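Local coordinates for protein tyrocidine synthetase 3 (Brevibacillus brevis, PDB 2JGP) that carries a peptidyl carrier domain joined to a condensation domain that forms peptide bonds during nonribosomal synthesis of the antibiotic tyrocidine, at residues 20-25 / 41-46; 14-19 / 26-31; 75-78 / 83-86; 46-51 / 57-62. All coordinates share one frame; numbering follows the deposited sequence.

Contact 1. Residues 20-25 / 41-46; sequences EQVLNV and SLRAMR. With SO4 (sulfate ion), chain C.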
loop_
_atom_site.group_PDB
_atom_site.type_symbol
_atom_site.label_atom_id
_atom_site.label_comp_id
_atom_site.label_asym_id
_atom_site.label_seq_id
_atom_site.Cartn_x
_atom_site.Cartn_y
_atom_site.Cartn_z
ATOM N N GLU A 20 -7.353 1.594 25.933
ATOM C CA GLU A 20 -6.631 0.533 26.640
ATOM C C GLU A 20 -5.668 1.107 27.677
ATOM O O GLU A 20 -5.609 0.629 28.807
ATOM C CB GLU A 20 -5.872 -0.349 25.650
ATOM C CG GLU A 20 -6.783 -1.218 24.800
ATOM C CD GLU A 20 -6.080 -1.829 23.598
ATOM O OE1 GLU A 20 -6.700 -2.686 22.935
ATOM O OE2 GLU A 20 -4.916 -1.461 23.322
ATOM N N GLN A 21 -4.930 2.140 27.291
ATOM C CA GLN A 21 -4.002 2.804 28.211
ATOM C C GLN A 21 -4.720 3.511 29.355
ATOM O O GLN A 21 -4.354 3.348 30.527
ATOM C CB GLN A 21 -3.137 3.809 27.452
ATOM C CG GLN A 21 -2.176 3.169 26.455
ATOM C CD GLN A 21 -1.275 2.120 27.092
ATOM O OE1 GLN A 21 -1.194 0.984 26.616
ATOM N NE2 GLN A 21 -0.607 2.489 28.179
ATOM N N VAL A 22 -5.740 4.291 29.017
ATOM C CA VAL A 22 -6.460 5.081 30.014
ATOM C C VAL A 22 -7.259 4.194 30.977
ATOM O O VAL A 22 -7.224 4.402 32.193
ATOM C CB VAL A 22 -7.409 6.094 29.348
ATOM C CG1 VAL A 22 -8.358 6.704 30.386
ATOM C CG2 VAL A 22 -6.604 7.180 28.628
ATOM N N LEU A 23 -7.962 3.205 30.430
ATOM C CA LEU A 23 -8.790 2.306 31.243
ATOM C C LEU A 23 -8.014 1.156 31.886
ATOM O O LEU A 23 -8.514 0.531 32.826
ATOM C CB LEU A 23 -9.938 1.722 30.416
ATOM C CG LEU A 23 -11.003 2.702 29.927
ATOM C CD1 LEU A 23 -11.977 2.001 28.993
ATOM C CD2 LEU A 23 -11.741 3.326 31.109
ATOM N N ASN A 24 -6.809 0.882 31.384
ATOM C CA ASN A 24 -6.051 -0.311 31.762
ATOM C C ASN A 24 -6.887 -1.568 31.530
ATOM O O ASN A 24 -7.032 -2.411 32.409
ATOM C CB ASN A 24 -5.562 -0.238 33.218
ATOM C CG ASN A 24 -4.641 -1.395 33.586
ATOM O OD1 ASN A 24 -4.021 -2.008 32.716
ATOM N ND2 ASN A 24 -4.564 -1.709 34.876
ATOM N N VAL A 25 -7.457 -1.665 30.336
ATOM C CA VAL A 25 -8.216 -2.834 29.929
ATOM C C VAL A 25 -7.650 -3.271 28.580
ATOM O O VAL A 25 -7.388 -2.424 27.725
ATOM C CB VAL A 25 -9.716 -2.505 29.811
ATOM C CG1 VAL A 25 -10.473 -3.676 29.264
ATOM C CG2 VAL A 25 -10.286 -2.106 31.174
ATOM N N SER A 41 -16.482 9.939 34.320
ATOM C CA SER A 41 -16.125 11.299 33.898
ATOM C C SER A 41 -14.626 11.591 33.939
ATOM O O SER A 41 -14.091 12.196 33.009
ATOM C CB SER A 41 -16.865 12.333 34.755
ATOM O OG SER A 41 -18.256 12.070 34.759
ATOM N N LEU A 42 -13.956 11.163 35.008
ATOM C CA LEU A 42 -12.523 11.423 35.172
ATOM C C LEU A 42 -11.697 10.804 34.044
ATOM O O LEU A 42 -10.876 11.484 33.421
ATOM C CB LEU A 42 -12.028 10.902 36.528
ATOM C CG LEU A 42 -10.531 11.036 36.847
ATOM C CD1 LEU A 42 -10.040 12.474 36.681
ATOM C CD2 LEU A 42 -10.241 10.537 38.257
ATOM N N ARG A 43 -11.912 9.517 33.782
ATOM C CA ARG A 43 -11.137 8.822 32.753
ATOM C C ARG A 43 -11.589 9.184 31.332
ATOM O O ARG A 43 -10.793 9.096 30.401
ATOM C CB ARG A 43 -11.120 7.302 32.984
ATOM C CG ARG A 43 -10.111 6.893 34.066
ATOM C CD ARG A 43 -9.958 5.387 34.216
ATOM N NE ARG A 43 -11.073 4.777 34.934
ATOM C CZ ARG A 43 -11.210 3.466 35.138
ATOM N NH1 ARG A 43 -10.313 2.606 34.669
ATOM N NH2 ARG A 43 -12.260 3.010 35.809
ATOM N N ALA A 44 -12.843 9.602 31.164
ATOM C CA ALA A 44 -13.296 10.150 29.876
ATOM C C ALA A 44 -12.524 11.424 29.536
ATOM O O ALA A 44 -12.101 11.613 28.397
ATOM C CB ALA A 44 -14.796 10.430 29.899
ATOM N N MET A 45 -12.337 12.291 30.527
ATOM C CA MET A 45 -11.533 13.501 30.349
ATOM C C MET A 45 -10.070 13.163 30.029
ATOM O O MET A 45 -9.424 13.864 29.242
ATOM C CB MET A 45 -11.642 14.412 31.576
ATOM C CG MET A 45 -13.009 15.077 31.688
ATOM S SD MET A 45 -13.193 16.210 33.069
ATOM C CE MET A 45 -12.977 15.117 34.470
ATOM N N ARG A 46 -9.559 12.083 30.617
ATOM C CA ARG A 46 -8.212 11.601 30.299
ATOM C C ARG A 46 -8.100 11.110 28.848
ATOM O O ARG A 46 -7.067 11.308 28.210
ATOM C CB ARG A 46 -7.788 10.483 31.251
ATOM C CG ARG A 46 -7.467 10.938 32.657
ATOM C CD ARG A 46 -7.255 9.735 33.559
ATOM N NE ARG A 46 -6.627 10.084 34.830
ATOM C CZ ARG A 46 -6.512 9.262 35.874
ATOM N NH1 ARG A 46 -6.990 8.019 35.825
ATOM N NH2 ARG A 46 -5.920 9.687 36.982
HETATM S S SO4 C . -13.261 7.037 36.716
HETATM O O1 SO4 C . -13.504 7.886 35.552
HETATM O O2 SO4 C . -13.926 7.630 37.869
HETATM O O3 SO4 C . -13.827 5.716 36.486
HETATM O O4 SO4 C . -11.834 6.912 36.976
#
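The guanidinium of Arg43 has the CD2 methyl of Leu23 over one face, 3.7 Å above the plane and shifted toward the rim, while the sulfur of a bound sulfate lies in the plane at an edge. Val22 O also sits at the edge, near the plane. A bend in the arginine chain at chi3 (-76°) turns the planar head toward the sulfate. There NH2 donates to sulfate O3 at 3.2 Å (N-H...O 154°), and NE adds weak bonds to O3 and O4. The backbone N of Arg43 reaches sulfate O1 at 2.9 Å, a straighter bond (163°), so backbone and side chain of Arg43 both bind the ion, alongside His40. Leu23 O lies near NH1 but at a poor angle for bonding.

Below this polar patch the packing is mostly apolar, though the closest approach of Val22, beta-branched and compact, is from CG1 to Arg43 O at 3.4 Å. The same CG1 lies 3.8 Å from Arg43 CB and 3.9 Å from Arg46 CB; the long arginines thus contribute their aliphatic roots. The sulfate, probably from the crystallisation liquor, lies at the N-terminal end of helix 41-55, whose dipole would favour an anion. In this family the Gly-Gly-His-Ser motif ending at Ser41 marks the phosphopantetheine attachment site. Helix 10-23 here ends against the start of helix 41-55: Val22 continues onto Val47 and Ser50, Leu23 rests on Phe34 and Leu37 of the connecting loop, and Ala44 faces helix 61-66.

Contact 2. Residues 14-19 / 26-31; sequences RLAQVW and PQVGAL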
loop_
_atom_site.group_PDB
_atom_site.type_symbol
_atom_site.label_atom_id
_atom_site.label_comp_id
_atom_site.label_asym_id
_atom_site.label_seq_id
_atom_site.Cartn_x
_atom_site.Cartn_y
_atom_site.Cartn_z
ATOM N N ARG A 14 -6.390 4.036 16.606
ATOM C CA ARG A 14 -5.847 5.075 17.477
ATOM C C ARG A 14 -6.634 5.189 18.779
ATOM O O ARG A 14 -6.062 5.221 19.863
ATOM C CB ARG A 14 -5.836 6.428 16.755
ATOM C CG ARG A 14 -4.790 6.514 15.661
ATOM C CD ARG A 14 -4.940 7.763 14.824
ATOM N NE ARG A 14 -3.811 7.890 13.905
ATOM C CZ ARG A 14 -3.824 8.605 12.783
ATOM N NH1 ARG A 14 -4.900 9.292 12.420
ATOM N NH2 ARG A 14 -2.746 8.632 12.016
ATOM N N LEU A 15 -7.954 5.239 18.658
ATOM C CA LEU A 15 -8.823 5.355 19.819
ATOM C C LEU A 15 -8.716 4.151 20.740
ATOM O O LEU A 15 -8.599 4.313 21.956
ATOM C CB LEU A 15 -10.282 5.530 19.389
ATOM C CG LEU A 15 -10.669 6.942 18.947
ATOM C CD1 LEU A 15 -11.985 6.921 18.146
ATOM C CD2 LEU A 15 -10.782 7.867 20.160
ATOM N N ALA A 16 -8.759 2.955 20.160
ATOM C CA ALA A 16 -8.727 1.717 20.935
ATOM C C ALA A 16 -7.473 1.655 21.786
ATOM O O ALA A 16 -7.531 1.264 22.941
ATOM C CB ALA A 16 -8.803 0.513 20.015
ATOM N N GLN A 17 -6.345 2.040 21.187
ATOM C CA GLN A 17 -5.051 2.110 21.875
ATOM C C GLN A 17 -5.098 3.057 23.075
ATOM O O GLN A 17 -4.634 2.714 24.162
ATOM C CB GLN A 17 -3.968 2.532 20.870
ATOM C CG GLN A 17 -2.719 3.226 21.430
ATOM C CD GLN A 17 -2.694 4.747 21.178
ATOM O OE1 GLN A 17 -3.182 5.270 20.142
ATOM N NE2 GLN A 17 -2.108 5.461 22.118
ATOM N N VAL A 18 -5.652 4.247 22.871
ATOM C CA VAL A 18 -5.805 5.217 23.946
ATOM C C VAL A 18 -6.726 4.709 25.067
ATOM O O VAL A 18 -6.400 4.858 26.241
ATOM C CB VAL A 18 -6.286 6.586 23.413
ATOM C CG1 VAL A 18 -6.714 7.488 24.559
ATOM C CG2 VAL A 18 -5.163 7.258 22.600
ATOM N N TRP A 19 -7.853 4.091 24.713
ATOM C CA TRP A 19 -8.770 3.559 25.730
ATOM C C TRP A 19 -8.103 2.480 26.581
ATOM O O TRP A 19 -8.287 2.442 27.793
ATOM C CB TRP A 19 -10.021 2.962 25.093
ATOM C CG TRP A 19 -11.008 3.957 24.566
ATOM C CD1 TRP A 19 -10.759 5.244 24.167
ATOM C CD2 TRP A 19 -12.403 3.725 24.324
ATOM N NE1 TRP A 19 -11.913 5.825 23.712
ATOM C CE2 TRP A 19 -12.938 4.918 23.797
ATOM C CE3 TRP A 19 -13.251 2.627 24.510
ATOM C CZ2 TRP A 19 -14.286 5.046 23.447
ATOM C CZ3 TRP A 19 -14.592 2.754 24.162
ATOM C CH2 TRP A 19 -15.092 3.957 23.636
ATOM N N PRO A 26 -7.435 -4.584 28.385
ATOM C CA PRO A 26 -6.858 -5.061 27.122
ATOM C C PRO A 26 -7.880 -5.337 26.016
ATOM O O PRO A 26 -9.047 -5.572 26.298
ATOM C CB PRO A 26 -6.173 -6.363 27.545
ATOM C CG PRO A 26 -7.027 -6.881 28.668
ATOM C CD PRO A 26 -7.684 -5.695 29.326
ATOM N N GLN A 27 -7.428 -5.318 24.765
ATOM C CA GLN A 27 -8.210 -5.802 23.626
ATOM C C GLN A 27 -9.521 -5.035 23.408
ATOM O O GLN A 27 -10.579 -5.640 23.230
ATOM C CB GLN A 27 -8.483 -7.305 23.763
ATOM C CG GLN A 27 -8.709 -8.007 22.428
ATOM C CD GLN A 27 -9.272 -9.397 22.577
ATOM O OE1 GLN A 27 -10.380 -9.582 23.087
ATOM N NE2 GLN A 27 -8.526 -10.388 22.108
ATOM N N VAL A 28 -9.434 -3.704 23.413
ATOM C CA VAL A 28 -10.585 -2.842 23.139
ATOM C C VAL A 28 -10.910 -2.899 21.646
ATOM O O VAL A 28 -10.037 -2.683 20.804
ATOM C CB VAL A 28 -10.331 -1.381 23.580
ATOM C CG1 VAL A 28 -11.413 -0.429 23.036
ATOM C CG2 VAL A 28 -10.263 -1.289 25.096
ATOM N N GLY A 29 -12.171 -3.193 21.336
ATOM C CA GLY A 29 -12.624 -3.363 19.963
ATOM C C GLY A 29 -13.658 -2.330 19.555
ATOM O O GLY A 29 -14.074 -1.490 20.361
ATOM N N ALA A 30 -14.097 -2.429 18.302
ATOM C CA ALA A 30 -14.965 -1.425 17.687
ATOM C C ALA A 30 -16.334 -1.255 18.368
ATOM O O ALA A 30 -16.925 -0.172 18.312
ATOM C CB ALA A 30 -15.151 -1.738 16.200
ATOM N N LEU A 31 -16.842 -2.317 18.991
ATOM C CA LEU A 31 -18.155 -2.274 19.637
ATOM C C LEU A 31 -18.087 -1.940 21.127
ATOM O O LEU A 31 -19.126 -1.798 21.773
ATOM C CB LEU A 31 -18.886 -3.615 19.457
ATOM C CG LEU A 31 -19.096 -4.090 18.016
ATOM C CD1 LEU A 31 -19.802 -5.441 17.982
ATOM C CD2 LEU A 31 -19.871 -3.052 17.213
#
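Val28 presses one methyl against helix 10-23 at the point where Ala16 and Trp19 lie one turn apart. Its CG1 is 3.9 Å from Trp19 CE3 and 4.1 Å from Ala16 CB; the methyl comes to the CE3 side of the indole, and the valine and tryptophan side chains cross at about a right angle. With CG1 placed opposite the backbone N (chi1 168°), the methyl is carried inward to the helix. Alanine suits the helix position because the loop comes very near: the CA atoms of Ala16 and Val28 are 5.4 Å apart, and Ala16 CB touches Val28 O at 3.5 Å. A short branched valine fits between the Ala16 methyl and the wide indole, touching both with CG1. All three residues are buried, and Ile70 of helix 70-79 packs on both Trp19 and Val28, with Phe34 edge-to-face against the indole.

The loop's other side is much looser. Pro26 and Gln27 are exposed, and the CB of Gln27 points away from the helix, as suits a polar amide. The backbone there is still held, since Val28 N donates to Glu20 OE1, a carboxylate further along the same helix. This inward valine, set in the long loop between the first two helices and packed on the first, belongs to the hydrophobic core of the four-helix bundle of a peptidyl carrier domain.

Contact 3. Residues 75-78 / 83-86; sequences AFIE and GNVF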
loop_
_atom_site.group_PDB
_atom_site.type_symbol
_atom_site.label_atom_id
_atom_site.label_comp_id
_atom_site.label_asym_id
_atom_site.label_seq_id
_atom_site.Cartn_x
_atom_site.Cartn_y
_atom_site.Cartn_z
ATOM N N ALA A 75 -16.006 7.339 13.751
ATOM C CA ALA A 75 -16.819 7.934 12.690
ATOM C C ALA A 75 -16.944 9.454 12.864
ATOM O O ALA A 75 -16.833 10.210 11.894
ATOM C CB ALA A 75 -18.206 7.290 12.648
ATOM N N PHE A 76 -17.180 9.898 14.095
ATOM C CA PHE A 76 -17.247 11.330 14.381
ATOM C C PHE A 76 -15.950 12.041 13.969
ATOM O O PHE A 76 -15.994 13.088 13.317
ATOM C CB PHE A 76 -17.526 11.576 15.866
ATOM C CG PHE A 76 -17.325 13.006 16.287
ATOM C CD1 PHE A 76 -18.348 13.927 16.155
ATOM C CD2 PHE A 76 -16.104 13.430 16.808
ATOM C CE1 PHE A 76 -18.167 15.242 16.540
ATOM C CE2 PHE A 76 -15.915 14.751 17.191
ATOM C CZ PHE A 76 -16.947 15.653 17.063
ATOM N N ILE A 77 -14.807 11.471 14.342
ATOM C CA ILE A 77 -13.508 12.075 14.001
ATOM C C ILE A 77 -13.314 12.125 12.488
ATOM O O ILE A 77 -12.824 13.123 11.954
ATOM C CB ILE A 77 -12.321 11.315 14.624
ATOM C CG1 ILE A 77 -12.381 11.356 16.152
ATOM C CG2 ILE A 77 -10.985 11.920 14.149
ATOM C CD1 ILE A 77 -11.313 10.493 16.811
ATOM N N GLU A 78 -13.707 11.053 11.804
ATOM C CA GLU A 78 -13.619 10.991 10.336
ATOM C C GLU A 78 -14.447 12.061 9.633
ATOM O O GLU A 78 -14.087 12.524 8.551
ATOM C CB GLU A 78 -14.084 9.623 9.834
ATOM C CG GLU A 78 -13.110 8.506 10.094
ATOM C CD GLU A 78 -13.730 7.125 9.975
ATOM O OE1 GLU A 78 -14.962 7.011 9.796
ATOM O OE2 GLU A 78 -12.977 6.137 10.077
ATOM N N GLY A 83 -11.130 21.184 14.831
ATOM C CA GLY A 83 -10.233 20.631 15.851
ATOM C C GLY A 83 -9.652 19.277 15.479
ATOM O O GLY A 83 -9.454 18.416 16.345
ATOM N N ASN A 84 -9.397 19.082 14.186
ATOM C CA ASN A 84 -8.833 17.844 13.669
ATOM C C ASN A 84 -7.755 18.197 12.643
ATOM O O ASN A 84 -8.059 18.562 11.509
ATOM C CB ASN A 84 -9.927 16.971 13.039
ATOM C CG ASN A 84 -9.385 15.673 12.450
ATOM O OD1 ASN A 84 -8.171 15.443 12.404
ATOM N ND2 ASN A 84 -10.290 14.814 11.992
ATOM N N VAL A 85 -6.491 18.098 13.047
ATOM C CA VAL A 85 -5.392 18.478 12.167
ATOM C C VAL A 85 -5.166 17.473 11.032
ATOM O O VAL A 85 -4.353 17.739 10.150
ATOM C CB VAL A 85 -4.059 18.672 12.939
ATOM C CG1 VAL A 85 -4.197 19.789 13.977
ATOM C CG2 VAL A 85 -3.617 17.372 13.581
ATOM N N PHE A 86 -5.862 16.331 11.070
ATOM C CA PHE A 86 -5.788 15.304 10.015
ATOM C C PHE A 86 -6.816 15.499 8.900
ATOM O O PHE A 86 -6.812 14.761 7.917
ATOM C CB PHE A 86 -5.988 13.905 10.615
ATOM C CG PHE A 86 -4.833 13.427 11.424
ATOM C CD1 PHE A 86 -4.724 13.752 12.771
ATOM C CD2 PHE A 86 -3.845 12.646 10.846
ATOM C CE1 PHE A 86 -3.658 13.308 13.516
ATOM C CE2 PHE A 86 -2.768 12.198 11.595
ATOM C CZ PHE A 86 -2.674 12.530 12.928
#
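Asn84 meets Ile77 through its amide nitrogen: ND2 lies 3.0 Å from Ile77 O and 3.7 Å from Ile77 CG2, with the two side chains crossing at about a right angle. The isoleucine thus offers a methyl beside its own carbonyl, near the C-terminal end of helix 70-79. Asn84 reaches it because its CG stands opposite the backbone N (chi1 179°), stretching the amide toward the helix. The same ND2 donates to Thr80 O, just after the helix. At the amide's other end, OD1 accepts from Phe86 N at 2.8 Å with an N-H...O angle of 144°, the donor lying 37° above the carbonyl plane. This is an Asx turn, and asparagine suits the place since one amide can accept from Phe86 N and donate to Thr80 O. Gly83 comes just before it with positive phi, a conformation that favours glycine, and is paired through its backbone with Asp58. Farther out, the Phe86 ring meets Trp11 edge-to-face and Arg14 in a cation-pi contact. It also touches Trp259 and Phe263 of helix 253-263, within the condensation domain, while Val85 O accepts from Trp259 NE1.

Contact 4. Residues 46-51 / 57-62; sequences RVLSSM and VDIPLR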
loop_
_atom_site.group_PDB
_atom_site.type_symbol
_atom_site.label_atom_id
_atom_site.label_comp_id
_atom_site.label_asym_id
_atom_site.label_seq_id
_atom_site.Cartn_x
_atom_site.Cartn_y
_atom_site.Cartn_z
ATOM N N ARG A 46 -9.559 12.083 30.617
ATOM C CA ARG A 46 -8.212 11.601 30.299
ATOM C C ARG A 46 -8.100 11.110 28.848
ATOM O O ARG A 46 -7.067 11.308 28.210
ATOM C CB ARG A 46 -7.788 10.483 31.251
ATOM C CG ARG A 46 -7.467 10.938 32.657
ATOM C CD ARG A 46 -7.255 9.735 33.559
ATOM N NE ARG A 46 -6.627 10.084 34.830
ATOM C CZ ARG A 46 -6.512 9.262 35.874
ATOM N NH1 ARG A 46 -6.990 8.019 35.825
ATOM N NH2 ARG A 46 -5.920 9.687 36.982
ATOM N N VAL A 47 -9.150 10.467 28.337
ATOM C CA VAL A 47 -9.176 10.044 26.930
ATOM C C VAL A 47 -9.113 11.262 26.007
ATOM O O VAL A 47 -8.362 11.272 25.029
ATOM C CB VAL A 47 -10.424 9.199 26.597
ATOM C CG1 VAL A 47 -10.600 9.057 25.078
ATOM C CG2 VAL A 47 -10.326 7.827 27.252
ATOM N N LEU A 48 -9.894 12.288 26.332
ATOM C CA LEU A 48 -9.885 13.535 25.570
ATOM C C LEU A 48 -8.493 14.166 25.575
ATOM O O LEU A 48 -7.999 14.613 24.534
ATOM C CB LEU A 48 -10.901 14.526 26.141
ATOM C CG LEU A 48 -12.359 14.060 26.227
ATOM C CD1 LEU A 48 -13.228 15.184 26.748
ATOM C CD2 LEU A 48 -12.862 13.562 24.883
ATOM N N SER A 49 -7.877 14.203 26.755
ATOM C CA SER A 49 -6.531 14.745 26.915
ATOM C C SER A 49 -5.506 13.962 26.099
ATOM O O SER A 49 -4.664 14.556 25.427
ATOM C CB SER A 49 -6.120 14.740 28.388
ATOM O OG SER A 49 -6.895 15.661 29.130
ATOM N N SER A 50 -5.580 12.632 26.167
ATOM C CA SER A 50 -4.635 11.767 25.444
ATOM C C SER A 50 -4.727 11.915 23.929
ATOM O O SER A 50 -3.704 11.912 23.245
ATOM C CB SER A 50 -4.840 10.297 25.813
ATOM O OG SER A 50 -4.491 10.072 27.166
ATOM N N MET A 51 -5.949 12.026 23.410
ATOM C CA MET A 51 -6.148 12.215 21.968
ATOM C C MET A 51 -5.652 13.585 21.520
ATOM O O MET A 51 -5.140 13.725 20.410
ATOM C CB MET A 51 -7.619 12.030 21.587
ATOM C CG MET A 51 -8.125 10.606 21.775
ATOM S SD MET A 51 -7.298 9.410 20.704
ATOM C CE MET A 51 -7.931 9.892 19.096
ATOM N N VAL A 57 -6.256 16.100 18.163
ATOM C CA VAL A 57 -7.665 16.050 17.817
ATOM C C VAL A 57 -8.437 16.359 19.086
ATOM O O VAL A 57 -8.234 15.714 20.112
ATOM C CB VAL A 57 -8.068 14.685 17.244
ATOM C CG1 VAL A 57 -9.574 14.625 17.011
ATOM C CG2 VAL A 57 -7.316 14.428 15.935
ATOM N N ASP A 58 -9.300 17.363 19.010
ATOM C CA ASP A 58 -10.034 17.848 20.168
ATOM C C ASP A 58 -11.453 17.297 20.126
ATOM O O ASP A 58 -12.274 17.733 19.320
ATOM C CB ASP A 58 -10.030 19.374 20.174
ATOM C CG ASP A 58 -8.622 19.955 20.269
ATOM O OD1 ASP A 58 -7.816 19.444 21.079
ATOM O OD2 ASP A 58 -8.319 20.921 19.536
ATOM N N ILE A 59 -11.717 16.311 20.976
ATOM C CA ILE A 59 -13.014 15.658 21.045
ATOM C C ILE A 59 -13.778 16.273 22.213
ATOM O O ILE A 59 -13.331 16.161 23.355
ATOM C CB ILE A 59 -12.866 14.144 21.300
ATOM C CG1 ILE A 59 -12.069 13.472 20.178
ATOM C CG2 ILE A 59 -14.233 13.485 21.428
ATOM C CD1 ILE A 59 -11.652 12.043 20.520
ATOM N N PRO A 60 -14.918 16.937 21.938
ATOM C CA PRO A 60 -15.680 17.498 23.051
ATOM C C PRO A 60 -16.146 16.387 23.980
ATOM O O PRO A 60 -16.457 15.295 23.513
ATOM C CB PRO A 60 -16.879 18.164 22.364
ATOM C CG PRO A 60 -16.477 18.335 20.941
ATOM C CD PRO A 60 -15.571 17.194 20.643
ATOM N N LEU A 61 -16.190 16.656 25.283
ATOM C CA LEU A 61 -16.630 15.643 26.239
ATOM C C LEU A 61 -18.051 15.192 25.917
ATOM O O LEU A 61 -18.362 14.009 26.002
ATOM C CB LEU A 61 -16.539 16.167 27.672
ATOM C CG LEU A 61 -16.815 15.161 28.791
ATOM C CD1 LEU A 61 -15.863 13.968 28.700
ATOM C CD2 LEU A 61 -16.712 15.842 30.151
ATOM N N ARG A 62 -18.901 16.143 25.540
ATOM C CA ARG A 62 -20.278 15.853 25.120
ATOM C C ARG A 62 -20.386 14.784 24.036
ATOM O O ARG A 62 -21.327 13.994 24.038
ATOM C CB ARG A 62 -21.006 17.120 24.641
ATOM C CG ARG A 62 -20.166 18.120 23.860
ATOM C CD ARG A 62 -19.467 19.144 24.781
ATOM N NE ARG A 62 -19.821 20.526 24.445
ATOM C CZ ARG A 62 -19.749 21.558 25.288
ATOM N NH1 ARG A 62 -19.325 21.403 26.543
ATOM N NH2 ARG A 62 -20.107 22.767 24.872
HETATM O O HOH W 1 -9.569 15.088 22.298
#
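A water molecule joins three backbone groups across the contact, donating to Leu48 O at 2.8 Å and to Val57 O at 2.6 Å while accepting from Ile59 N at 2.8 Å. It bridges the helix carbonyl to a loop that is too far away to pair with it directly. One turn further along the helix, Met51 O receives a direct but weak bond from Val57 N, almost straight (176°) over a long 3.5 Å.

Leu48 carries the apolar part with both branches. With CG opposite the carbonyl carbon (chi1 -57°) and chi2 extended, its end leans toward the loop although its CB does not. CD2 lies beside Ile59, 3.6 Å from CB, and also close to Ile59 O; CD1 meets Leu61 CD1 at 3.5 Å, tighter than usual for two methyls, and the two leucines cross at about a right angle. A forked leucine is well suited to touching two residues set either side of Pro60, which occupies the N-cap position of helix 61-66. In Met51, chi1 sets CG against Ile59 CD1 (4.0 Å), while the bends beyond it turn the sulfur and CE toward helix 10-23. Beyond, Ile59 and Met51 both touch Ile77 of helix 70-79.

Aliphatic side chains therefore supply most of the surface between segment 57-62 and helix 41-55, whereas polar links between the two amount to the water bridge and one weak bond. This suggests that apolar fit and the bridging water, rather than direct backbone pairing, do most to place the loop here.

How the contacts relate
Contacts 1, 2 and 4 pack the helices of the carrier domain, and contact 3 begins on its helix 70-79. Along the chain, contacts 2 and 1 interlock, their segments alternating on helix 10-23 and what follows it; their centres are about 11 Å apart and they meet at Glu20 and Val28. Contact 4 comes next and contact 3 last. Contacts 1 and 4, also about 11 Å apart, share Arg46 and helix 41-55. Contact 2 lies about 14 Å from contact 4, joined by Val18 and Leu15 packing on Met51. Contact 3, about 11 Å from contact 4 but about 20 Å from contact 1, takes the chain toward the condensation domain, at the other end of the carrier from the sulfate.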